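Local coordinates for ThermoDBP-single stranded DNA binding protein (Thermoproteus tenax, PDB 3TEK) that binds single-stranded DNA in a non-canonical way, in a species of the Thermoproteales, where it appears to take the place of the canonical single-stranded DNA-binding protein, at residues Arg10-Ile18 and Leu27-Thr35; Arg78-Ser89 and Leu124-Leu132. All blocks are in the same frame, centred on the assembly; numbering follows the deposited sequence.

Interaction 1 of 2, residues Arg10-Ile18 and Leu27-Thr35; sequences RGEVRSELI and LIRWNTGKT
Arg14 and Arg29 face each other as a hydrogen-bonded antiparallel pair, and their side chains rise from the same face of the sheet. Their guanidinium planes are turned 51° apart. Arg29 passes its CD over the centre of the Arg14 guanidinium, 3.8 Å from CZ of Arg14. It therefore offers a methylene to that flat face, and its charge lies further on. The Arg29 chain is extended from CG to NE and ends at Glu16. There Arg29 NH2 makes a salt bridge to Glu16 OE2; the 2.5 Å between them is short for such a pair, and its exact value is doubtful. The carboxylate oxygen is met on its anti side, and the carboxylate and guanidinium planes stand 78° apart. Glu16 reaches this spot with CG between its backbone N and carbonyl carbon (chi1 61°). Glu121 of strand 116-124 is a second, weak and long, ionic partner of Arg29. On the Arg14 side, a water accepts from NE at 3.0 Å in the guanidinium plane.

The opposite face is mostly apolar. Val13 and Ile28 lie side by side, with Val13 CG1 3.9 Å from Ile28 CG2. Val13 CG2 approaches Trp30 CD1 obliquely. The indole meets Phe52 edge-to-face, and Ser63 of helix 52-68 packs on Val13 and Ile28. Ser15 is the polar exception, its OG hydrogen-bonded to Gln67. Asn31 OD1 accepts from Gly33 N in an Asx turn, while Gly11 CA comes 3.2 Å from Asn31 O.

This is a two-stranded antiparallel beta hairpin at one edge of a four-stranded sheet, with a mainly charged face and one packed on helix 52-68.

Interaction 2 of 2, residues Arg78-Ser89 and Leu124-Leu132; sequences RIRDSEKFRETS and LDPDTGELL
Thr88 and Leu131 cross where helix 83-108 meets the start of strand 131-142. Leu131 N donates to Thr88 OG1 at 3.1 Å, with an N-H...O angle of 137°. The same hydroxyl donates to Lys84 O at 2.8 Å. Two bonds hold it, one back into its helix and one across to Leu131. With OG1 between the backbone N and the carbonyl carbon (chi1 63°), Thr88 can serve both.

Leu131 can be followed outward. Its CB lies 3.1 Å from Thr88 OG1 and also touches Thr88 CB. CG stands anti to the backbone N (chi1 -168°), which carries the branch toward the helix. At the tip, CD2 sits 3.7 Å from Phe85 CE1, obliquely to the ring, and also meets the Ser89 backbone at CA. Val60 and Phe57 of helix 52-68 add to the surroundings of Phe85.

Gly129 O lies at the edge of the Phe85 ring, and Phe85 CA is 3.2 Å from it. Gly129 packs its CA on Ile79 CB and CG2. Ile79 CD1 meets both Leu124 CD1 and CD2, tip to tip. Gly129 and Glu130 face Asp125 in a G1 beta bulge. Asp125 OD1 accepts from Asp127 N in an Asx turn within the loop between strands 116-124 and 131-142.

At the far end Arg78 makes two hydrogen bonds, NH2 to Pro126 O at 2.9 Å and NH1 to Asp127 O at 3.0 Å. Both oxygens lie at the guanidinium edge but tilted from its plane, and NH1 sits above the Asp127 carbonyl plane.

The chemistry is mixed. A buried apolar centre is bordered by bonds from side chains to backbone atoms, so Arg78 holds the main chain of the turn and Thr88 that of the strand after it.

Both contacts reach the same antiparallel sheet but at different places. Interaction 1 pairs strand 13-20, at one edge, with its neighbour 23-31. Interaction 2 involves the turn joining strands 116-124 and 131-142, the latter at the other edge, and sets it against helices 71-79 and 83-108. The centres are about 17 Å apart. The nearest atoms come within about 5 Å without touching. Strands 23-31 and 116-124 are paired, and Leu124 bonds through its backbone to Val26. Helix 52-68 spans the two, with Ser63 near interaction 1 and Val60 near interaction 2. No DNA is present, so neither contact can be assigned to its binding site.

Interaction 1 of 2, residues Arg10-Ile18 and Leu27-Thr35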
loop_
_atom_site.group_PDB
_atom_site.type_symbol
_atom_site.label_atom_id
_atom_site.label_comp_id
_atom_site.label_asym_id
_atom_site.label_seq_id
_atom_site.Cartn_x
_atom_site.Cartn_y
_atom_site.Cartn_z
ATOM N N ARG A 10 -0.048 10.920 8.779
ATOM C CA ARG A 10 1.330 10.418 8.436
ATOM C C ARG A 10 1.525 10.223 6.910
ATOM O O ARG A 10 1.620 11.201 6.150
ATOM C CB ARG A 10 1.636 9.122 9.203
ATOM C CG ARG A 10 2.134 9.330 10.634
ATOM C CD ARG A 10 3.603 9.763 10.669
ATOM N NE ARG A 10 4.128 9.863 12.037
ATOM C CZ ARG A 10 4.057 10.943 12.820
ATOM N NH1 ARG A 10 3.479 12.068 12.398
ATOM N NH2 ARG A 10 4.566 10.897 14.047
ATOM N N GLY A 11 1.597 8.971 6.458
ATOM C CA GLY A 11 1.803 8.670 5.039
ATOM C C GLY A 11 3.268 8.329 4.752
ATOM O O GLY A 11 3.886 8.853 3.809
ATOM N N GLU A 12 3.824 7.434 5.563
ATOM C CA GLU A 12 5.279 7.184 5.606
ATOM C C GLU A 12 5.625 5.955 4.757
ATOM O O GLU A 12 4.824 5.011 4.711
ATOM C CB GLU A 12 5.724 6.897 7.036
ATOM C CG GLU A 12 7.215 6.730 7.255
ATOM C CD GLU A 12 7.536 6.066 8.585
ATOM O OE1 GLU A 12 6.629 5.443 9.189
ATOM O OE2 GLU A 12 8.702 6.166 9.028
ATOM N N VAL A 13 6.773 5.999 4.093
ATOM C CA VAL A 13 7.266 4.883 3.324
ATOM C C VAL A 13 8.700 4.610 3.723
ATOM O O VAL A 13 9.513 5.526 3.744
ATOM C CB VAL A 13 7.233 5.166 1.810
ATOM C CG1 VAL A 13 7.661 3.910 1.031
ATOM C CG2 VAL A 13 5.850 5.614 1.373
ATOM N N ARG A 14 8.995 3.361 4.073
ATOM C CA ARG A 14 10.371 2.927 4.314
ATOM C C ARG A 14 10.651 1.677 3.469
ATOM O O ARG A 14 9.746 0.890 3.237
ATOM C CB ARG A 14 10.563 2.584 5.796
ATOM C CG ARG A 14 10.289 3.714 6.786
ATOM C CD ARG A 14 10.247 3.183 8.240
ATOM N NE ARG A 14 8.989 2.478 8.549
ATOM C CZ ARG A 14 8.802 1.669 9.600
ATOM N NH1 ARG A 14 9.783 1.418 10.475
ATOM N NH2 ARG A 14 7.622 1.086 9.768
ATOM N N SER A 15 11.901 1.499 3.036
ATOM C CA SER A 15 12.286 0.339 2.249
ATOM C C SER A 15 13.702 -0.187 2.523
ATOM O O SER A 15 14.552 0.478 3.116
ATOM C CB SER A 15 12.140 0.654 0.769
ATOM O OG SER A 15 13.028 1.674 0.369
ATOM N N GLU A 16 13.939 -1.411 2.091
ATOM C CA GLU A 16 15.285 -1.971 2.056
ATOM C C GLU A 16 15.347 -3.084 1.029
ATOM O O GLU A 16 14.316 -3.611 0.586
ATOM C CB GLU A 16 15.717 -2.488 3.431
ATOM C CG GLU A 16 14.863 -3.600 4.023
ATOM C CD GLU A 16 15.229 -3.861 5.472
ATOM O OE1 GLU A 16 16.300 -4.456 5.726
ATOM O OE2 GLU A 16 14.453 -3.446 6.358
ATOM N N LEU A 17 16.566 -3.425 0.639
ATOM C CA LEU A 17 16.746 -4.512 -0.301
ATOM C C LEU A 17 16.822 -5.844 0.432
ATOM O O LEU A 17 17.255 -5.929 1.567
ATOM C CB LEU A 17 17.988 -4.284 -1.170
ATOM C CG LEU A 17 17.808 -3.149 -2.196
ATOM C CD1 LEU A 17 19.069 -2.927 -3.020
ATOM C CD2 LEU A 17 16.631 -3.395 -3.137
ATOM N N ILE A 18 16.393 -6.888 -0.244
ATOM C CA ILE A 18 16.683 -8.215 0.202
ATOM C C ILE A 18 17.158 -9.034 -0.978
ATOM O O ILE A 18 16.773 -8.792 -2.117
ATOM C CB ILE A 18 15.469 -8.858 0.877
ATOM C CG1 ILE A 18 14.323 -9.027 -0.063
ATOM C CG2 ILE A 18 14.928 -7.962 2.056
ATOM C CD1 ILE A 18 12.956 -9.143 0.774
ATOM N N LEU A 27 11.742 -4.733 -0.024
ATOM C CA LEU A 27 10.794 -4.767 1.097
ATOM C C LEU A 27 10.298 -3.352 1.378
ATOM O O LEU A 27 11.099 -2.464 1.636
ATOM C CB LEU A 27 11.453 -5.358 2.336
ATOM C CG LEU A 27 10.640 -5.450 3.624
ATOM C CD1 LEU A 27 9.334 -6.207 3.427
ATOM C CD2 LEU A 27 11.468 -6.123 4.681
ATOM N N ILE A 28 8.985 -3.140 1.306
ATOM C CA ILE A 28 8.429 -1.823 1.509
ATOM C C ILE A 28 7.496 -1.828 2.722
ATOM O O ILE A 28 6.574 -2.640 2.818
ATOM C CB ILE A 28 7.657 -1.346 0.300
ATOM C CG1 ILE A 28 8.545 -1.355 -0.952
ATOM C CG2 ILE A 28 7.085 0.048 0.547
ATOM C CD1 ILE A 28 7.828 -0.873 -2.153
ATOM N N ARG A 29 7.759 -0.904 3.640
ATOM C CA ARG A 29 6.896 -0.657 4.773
ATOM C C ARG A 29 6.113 0.594 4.449
ATOM O O ARG A 29 6.699 1.656 4.261
ATOM C CB ARG A 29 7.711 -0.456 6.051
ATOM C CG ARG A 29 8.482 -1.703 6.469
ATOM C CD ARG A 29 9.477 -1.462 7.590
ATOM N NE ARG A 29 10.362 -2.625 7.707
ATOM C CZ ARG A 29 11.690 -2.636 7.557
ATOM N NH1 ARG A 29 12.378 -1.521 7.317
ATOM N NH2 ARG A 29 12.347 -3.789 7.685
ATOM N N TRP A 30 4.790 0.470 4.403
ATOM C CA TRP A 30 3.945 1.540 3.909
ATOM C C TRP A 30 2.833 1.883 4.893
ATOM O O TRP A 30 2.042 1.028 5.260
ATOM C CB TRP A 30 3.379 1.114 2.551
ATOM C CG TRP A 30 2.354 2.027 1.952
ATOM C CD1 TRP A 30 2.367 3.385 1.949
ATOM C CD2 TRP A 30 1.163 1.636 1.258
ATOM N NE1 TRP A 30 1.267 3.870 1.298
ATOM C CE2 TRP A 30 0.503 2.821 0.866
ATOM C CE3 TRP A 30 0.582 0.408 0.949
ATOM C CZ2 TRP A 30 -0.705 2.814 0.163
ATOM C CZ3 TRP A 30 -0.620 0.401 0.250
ATOM C CH2 TRP A 30 -1.246 1.601 -0.140
ATOM N N ASN A 31 2.798 3.128 5.345
ATOM C CA ASN A 31 1.663 3.616 6.133
ATOM C C ASN A 31 0.853 4.549 5.280
ATOM O O ASN A 31 1.383 5.477 4.723
ATOM C CB ASN A 31 2.102 4.328 7.423
ATOM C CG ASN A 31 0.905 4.663 8.374
ATOM O OD1 ASN A 31 -0.233 4.888 7.932
ATOM N ND2 ASN A 31 1.176 4.696 9.681
ATOM N N THR A 32 -0.451 4.296 5.202
ATOM C CA THR A 32 -1.354 5.053 4.340
ATOM C C THR A 32 -1.480 6.493 4.758
ATOM O O THR A 32 -1.832 7.360 3.949
ATOM C CB THR A 32 -2.796 4.493 4.419
ATOM O OG1 THR A 32 -3.299 4.645 5.757
ATOM C CG2 THR A 32 -2.818 3.019 4.014
ATOM N N GLY A 33 -1.253 6.730 6.044
ATOM C CA GLY A 33 -1.569 7.987 6.652
ATOM C C GLY A 33 -2.981 7.979 7.161
ATOM O O GLY A 33 -3.770 7.036 6.934
ATOM N N LYS A 34 -3.273 9.044 7.891
ATOM C CA LYS A 34 -4.559 9.252 8.545
ATOM C C LYS A 34 -5.586 9.505 7.447
ATOM O O LYS A 34 -5.441 10.447 6.663
ATOM C CB LYS A 34 -4.429 10.460 9.498
ATOM C CG LYS A 34 -5.544 10.694 10.516
ATOM C CD LYS A 34 -5.036 11.706 11.573
ATOM C CE LYS A 34 -6.132 12.447 12.299
ATOM N NZ LYS A 34 -5.526 13.562 13.080
ATOM N N THR A 35 -6.614 8.674 7.373
ATOM C CA THR A 35 -7.551 8.746 6.252
ATOM C C THR A 35 -8.905 8.141 6.633
ATOM O O THR A 35 -9.120 7.785 7.782
ATOM C CB THR A 35 -6.979 8.044 5.011
ATOM O OG1 THR A 35 -7.855 8.238 3.893
ATOM C CG2 THR A 35 -6.786 6.562 5.259
HETATM O O HOH W 1 6.277 2.961 7.324
#

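Interaction 2 of 2, residues Arg78-Ser89 and Leu124-Leu132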
loop_
_atom_site.group_PDB
_atom_site.type_symbol
_atom_site.label_atom_id
_atom_site.label_comp_id
_atom_site.label_asym_id
_atom_site.label_seq_id
_atom_site.Cartn_x
_atom_site.Cartn_y
_atom_site.Cartn_z
ATOM N N ARG A 78 9.197 1.089 -16.471
ATOM C CA ARG A 78 8.954 -0.197 -17.094
ATOM C C ARG A 78 7.807 -0.971 -16.421
ATOM O O ARG A 78 6.884 -1.420 -17.092
ATOM C CB ARG A 78 10.198 -1.053 -17.060
ATOM C CG ARG A 78 9.957 -2.448 -17.598
ATOM C CD ARG A 78 11.257 -3.146 -17.814
ATOM N NE ARG A 78 12.007 -3.263 -16.573
ATOM C CZ ARG A 78 11.790 -4.181 -15.627
ATOM N NH1 ARG A 78 10.807 -5.082 -15.743
ATOM N NH2 ARG A 78 12.554 -4.191 -14.538
ATOM N N ILE A 79 7.874 -1.149 -15.106
ATOM C CA ILE A 79 6.925 -2.036 -14.451
ATOM C C ILE A 79 5.549 -1.434 -14.293
ATOM O O ILE A 79 4.543 -2.173 -14.235
ATOM C CB ILE A 79 7.432 -2.545 -13.076
ATOM C CG1 ILE A 79 7.498 -1.428 -12.045
ATOM C CG2 ILE A 79 8.770 -3.185 -13.219
ATOM C CD1 ILE A 79 7.739 -1.950 -10.642
ATOM N N ARG A 80 5.512 -0.097 -14.260
ATOM C CA ARG A 80 4.309 0.664 -13.949
ATOM C C ARG A 80 3.074 0.261 -14.759
ATOM O O ARG A 80 1.955 0.259 -14.238
ATOM C CB ARG A 80 4.561 2.158 -14.157
ATOM C CG ARG A 80 3.457 3.002 -13.625
ATOM C CD ARG A 80 3.811 4.485 -13.628
ATOM N NE ARG A 80 2.713 5.283 -14.159
ATOM C CZ ARG A 80 2.285 5.233 -15.411
ATOM N NH1 ARG A 80 2.880 4.441 -16.311
ATOM N NH2 ARG A 80 1.270 5.999 -15.774
ATOM N N ASP A 81 3.271 -0.039 -16.035
ATOM C CA ASP A 81 2.169 -0.434 -16.927
ATOM C C ASP A 81 2.219 -1.921 -17.397
ATOM O O ASP A 81 1.469 -2.321 -18.308
ATOM C CB ASP A 81 2.116 0.523 -18.129
ATOM C CG ASP A 81 3.379 0.459 -19.008
ATOM O OD1 ASP A 81 3.384 1.076 -20.088
ATOM O OD2 ASP A 81 4.360 -0.198 -18.627
ATOM N N SER A 82 3.119 -2.716 -16.803
ATOM C CA SER A 82 3.150 -4.173 -17.014
ATOM C C SER A 82 1.880 -4.809 -16.436
ATOM O O SER A 82 1.329 -4.333 -15.448
ATOM C CB SER A 82 4.308 -4.788 -16.276
ATOM O OG SER A 82 4.102 -4.672 -14.874
ATOM N N GLU A 83 1.458 -5.902 -17.052
ATOM C CA GLU A 83 0.311 -6.669 -16.572
ATOM C C GLU A 83 0.529 -7.122 -15.137
ATOM O O GLU A 83 -0.375 -7.033 -14.305
ATOM C CB GLU A 83 0.076 -7.878 -17.493
ATOM C CG GLU A 83 -1.142 -8.720 -17.090
ATOM C CD GLU A 83 -0.856 -9.795 -16.056
ATOM O OE1 GLU A 83 0.311 -10.171 -15.872
ATOM O OE2 GLU A 83 -1.817 -10.284 -15.414
ATOM N N LYS A 84 1.727 -7.612 -14.834
ATOM C CA LYS A 84 1.990 -8.172 -13.498
ATOM C C LYS A 84 1.872 -7.151 -12.356
ATOM O O LYS A 84 1.293 -7.444 -11.306
ATOM C CB LYS A 84 3.368 -8.827 -13.431
ATOM C CG LYS A 84 3.491 -9.840 -12.319
ATOM C CD LYS A 84 3.022 -11.231 -12.778
ATOM C CE LYS A 84 2.457 -12.044 -11.652
ATOM N NZ LYS A 84 2.190 -13.460 -12.083
ATOM N N PHE A 85 2.430 -5.974 -12.550
ATOM C CA PHE A 85 2.306 -4.905 -11.536
ATOM C C PHE A 85 0.887 -4.412 -11.394
ATOM O O PHE A 85 0.412 -4.234 -10.275
ATOM C CB PHE A 85 3.200 -3.738 -11.848
ATOM C CG PHE A 85 3.209 -2.658 -10.788
ATOM C CD1 PHE A 85 3.815 -2.873 -9.563
ATOM C CD2 PHE A 85 2.650 -1.423 -11.043
ATOM C CE1 PHE A 85 3.844 -1.865 -8.580
ATOM C CE2 PHE A 85 2.681 -0.395 -10.073
ATOM C CZ PHE A 85 3.279 -0.615 -8.850
ATOM N N ARG A 86 0.202 -4.206 -12.517
ATOM C CA ARG A 86 -1.169 -3.685 -12.457
ATOM C C ARG A 86 -2.080 -4.709 -11.789
ATOM O O ARG A 86 -2.898 -4.366 -10.926
ATOM C CB ARG A 86 -1.716 -3.325 -13.851
ATOM C CG ARG A 86 -1.030 -2.171 -14.575
ATOM C CD ARG A 86 -1.404 -0.813 -13.980
ATOM N NE ARG A 86 -0.541 0.261 -14.511
ATOM C CZ ARG A 86 -0.899 1.203 -15.393
ATOM N NH1 ARG A 86 -2.145 1.266 -15.885
ATOM N NH2 ARG A 86 0.006 2.096 -15.778
ATOM N N GLU A 87 -1.941 -5.974 -12.188
ATOM C CA GLU A 87 -2.762 -7.046 -11.601
ATOM C C GLU A 87 -2.508 -7.240 -10.092
ATOM O O GLU A 87 -3.447 -7.367 -9.313
ATOM C CB GLU A 87 -2.511 -8.368 -12.317
ATOM C CG GLU A 87 -3.102 -9.580 -11.600
ATOM C CD GLU A 87 -4.603 -9.445 -11.423
ATOM O OE1 GLU A 87 -5.202 -8.630 -12.175
ATOM O OE2 GLU A 87 -5.193 -10.129 -10.536
ATOM N N THR A 88 -1.250 -7.291 -9.692
ATOM C CA THR A 88 -0.918 -7.524 -8.288
ATOM C C THR A 88 -1.201 -6.293 -7.414
ATOM O O THR A 88 -1.540 -6.447 -6.258
ATOM C CB THR A 88 0.518 -8.085 -8.076
ATOM O OG1 THR A 88 1.529 -7.147 -8.519
ATOM C CG2 THR A 88 0.677 -9.463 -8.755
ATOM N N SER A 89 -1.121 -5.080 -7.986
ATOM C CA SER A 89 -1.592 -3.904 -7.269
ATOM C C SER A 89 -3.116 -3.957 -7.052
ATOM O O SER A 89 -3.615 -3.620 -5.968
ATOM C CB SER A 89 -1.121 -2.615 -7.971
ATOM O OG SER A 89 -1.859 -2.440 -9.158
ATOM N N LEU A 124 8.304 -6.120 -3.406
ATOM C CA LEU A 124 8.214 -5.937 -4.844
ATOM C C LEU A 124 9.356 -6.679 -5.499
ATOM O O LEU A 124 10.511 -6.457 -5.146
ATOM C CB LEU A 124 8.287 -4.466 -5.220
ATOM C CG LEU A 124 8.459 -4.103 -6.719
ATOM C CD1 LEU A 124 7.219 -4.458 -7.534
ATOM C CD2 LEU A 124 8.789 -2.632 -6.854
ATOM N N ASP A 125 9.032 -7.515 -6.484
ATOM C CA ASP A 125 10.056 -8.064 -7.384
ATOM C C ASP A 125 10.237 -7.064 -8.534
ATOM O O ASP A 125 9.373 -6.962 -9.393
ATOM C CB ASP A 125 9.618 -9.451 -7.918
ATOM C CG ASP A 125 10.675 -10.105 -8.797
ATOM O OD1 ASP A 125 11.494 -9.383 -9.427
ATOM O OD2 ASP A 125 10.690 -11.345 -8.880
ATOM N N PRO A 126 11.346 -6.298 -8.542
ATOM C CA PRO A 126 11.470 -5.281 -9.581
ATOM C C PRO A 126 11.667 -5.866 -10.989
ATOM O O PRO A 126 11.493 -5.144 -11.972
ATOM C CB PRO A 126 12.687 -4.456 -9.125
ATOM C CG PRO A 126 13.541 -5.440 -8.420
ATOM C CD PRO A 126 12.573 -6.407 -7.732
ATOM N N ASP A 127 12.042 -7.144 -11.087
ATOM C CA ASP A 127 12.189 -7.811 -12.403
ATOM C C ASP A 127 10.850 -8.019 -13.088
ATOM O O ASP A 127 10.687 -7.706 -14.263
ATOM C CB ASP A 127 12.896 -9.160 -12.265
ATOM C CG ASP A 127 14.303 -9.013 -11.746
ATOM O OD1 ASP A 127 15.079 -8.296 -12.419
ATOM O OD2 ASP A 127 14.627 -9.591 -10.680
ATOM N N THR A 128 9.904 -8.575 -12.347
ATOM C CA THR A 128 8.615 -8.980 -12.935
ATOM C C THR A 128 7.542 -7.919 -12.712
ATOM O O THR A 128 6.544 -7.866 -13.418
ATOM C CB THR A 128 8.177 -10.323 -12.347
ATOM O OG1 THR A 128 8.034 -10.215 -10.914
ATOM C CG2 THR A 128 9.204 -11.416 -12.690
ATOM N N GLY A 129 7.763 -7.064 -11.716
ATOM C CA GLY A 129 6.752 -6.109 -11.284
ATOM C C GLY A 129 5.767 -6.743 -10.315
ATOM O O GLY A 129 4.781 -6.123 -9.954
ATOM N N GLU A 130 6.064 -7.968 -9.882
ATOM C CA GLU A 130 5.246 -8.687 -8.932
ATOM C C GLU A 130 5.326 -8.076 -7.540
ATOM O O GLU A 130 6.365 -7.955 -6.911
ATOM C CB GLU A 130 5.629 -10.163 -8.835
ATOM C CG GLU A 130 4.776 -10.949 -7.811
ATOM C CD GLU A 130 4.937 -12.476 -7.914
ATOM O OE1 GLU A 130 6.078 -12.968 -8.003
ATOM O OE2 GLU A 130 3.910 -13.183 -7.889
ATOM N N LEU A 131 4.185 -7.852 -7.038
ATOM C CA LEU A 131 3.997 -7.199 -5.769
ATOM C C LEU A 131 3.414 -8.233 -4.773
ATOM O O LEU A 131 2.370 -8.841 -5.048
ATOM C CB LEU A 131 3.030 -6.058 -6.049
ATOM C CG LEU A 131 2.736 -4.933 -5.088
ATOM C CD1 LEU A 131 4.000 -4.541 -4.316
ATOM C CD2 LEU A 131 2.152 -3.696 -5.838
ATOM N N LEU A 132 4.032 -8.569 -3.650
ATOM C CA LEU A 132 3.521 -9.576 -2.705
ATOM C C LEU A 132 3.127 -8.848 -1.427
ATOM O O LEU A 132 3.858 -7.986 -0.926
ATOM C CB LEU A 132 4.568 -10.680 -2.430
ATOM C CG LEU A 132 5.090 -11.448 -3.668
ATOM C CD1 LEU A 132 6.446 -12.115 -3.414
ATOM C CD2 LEU A 132 4.047 -12.474 -4.243
HETATM O O HOH W 2 -0.537 -8.238 -4.281
#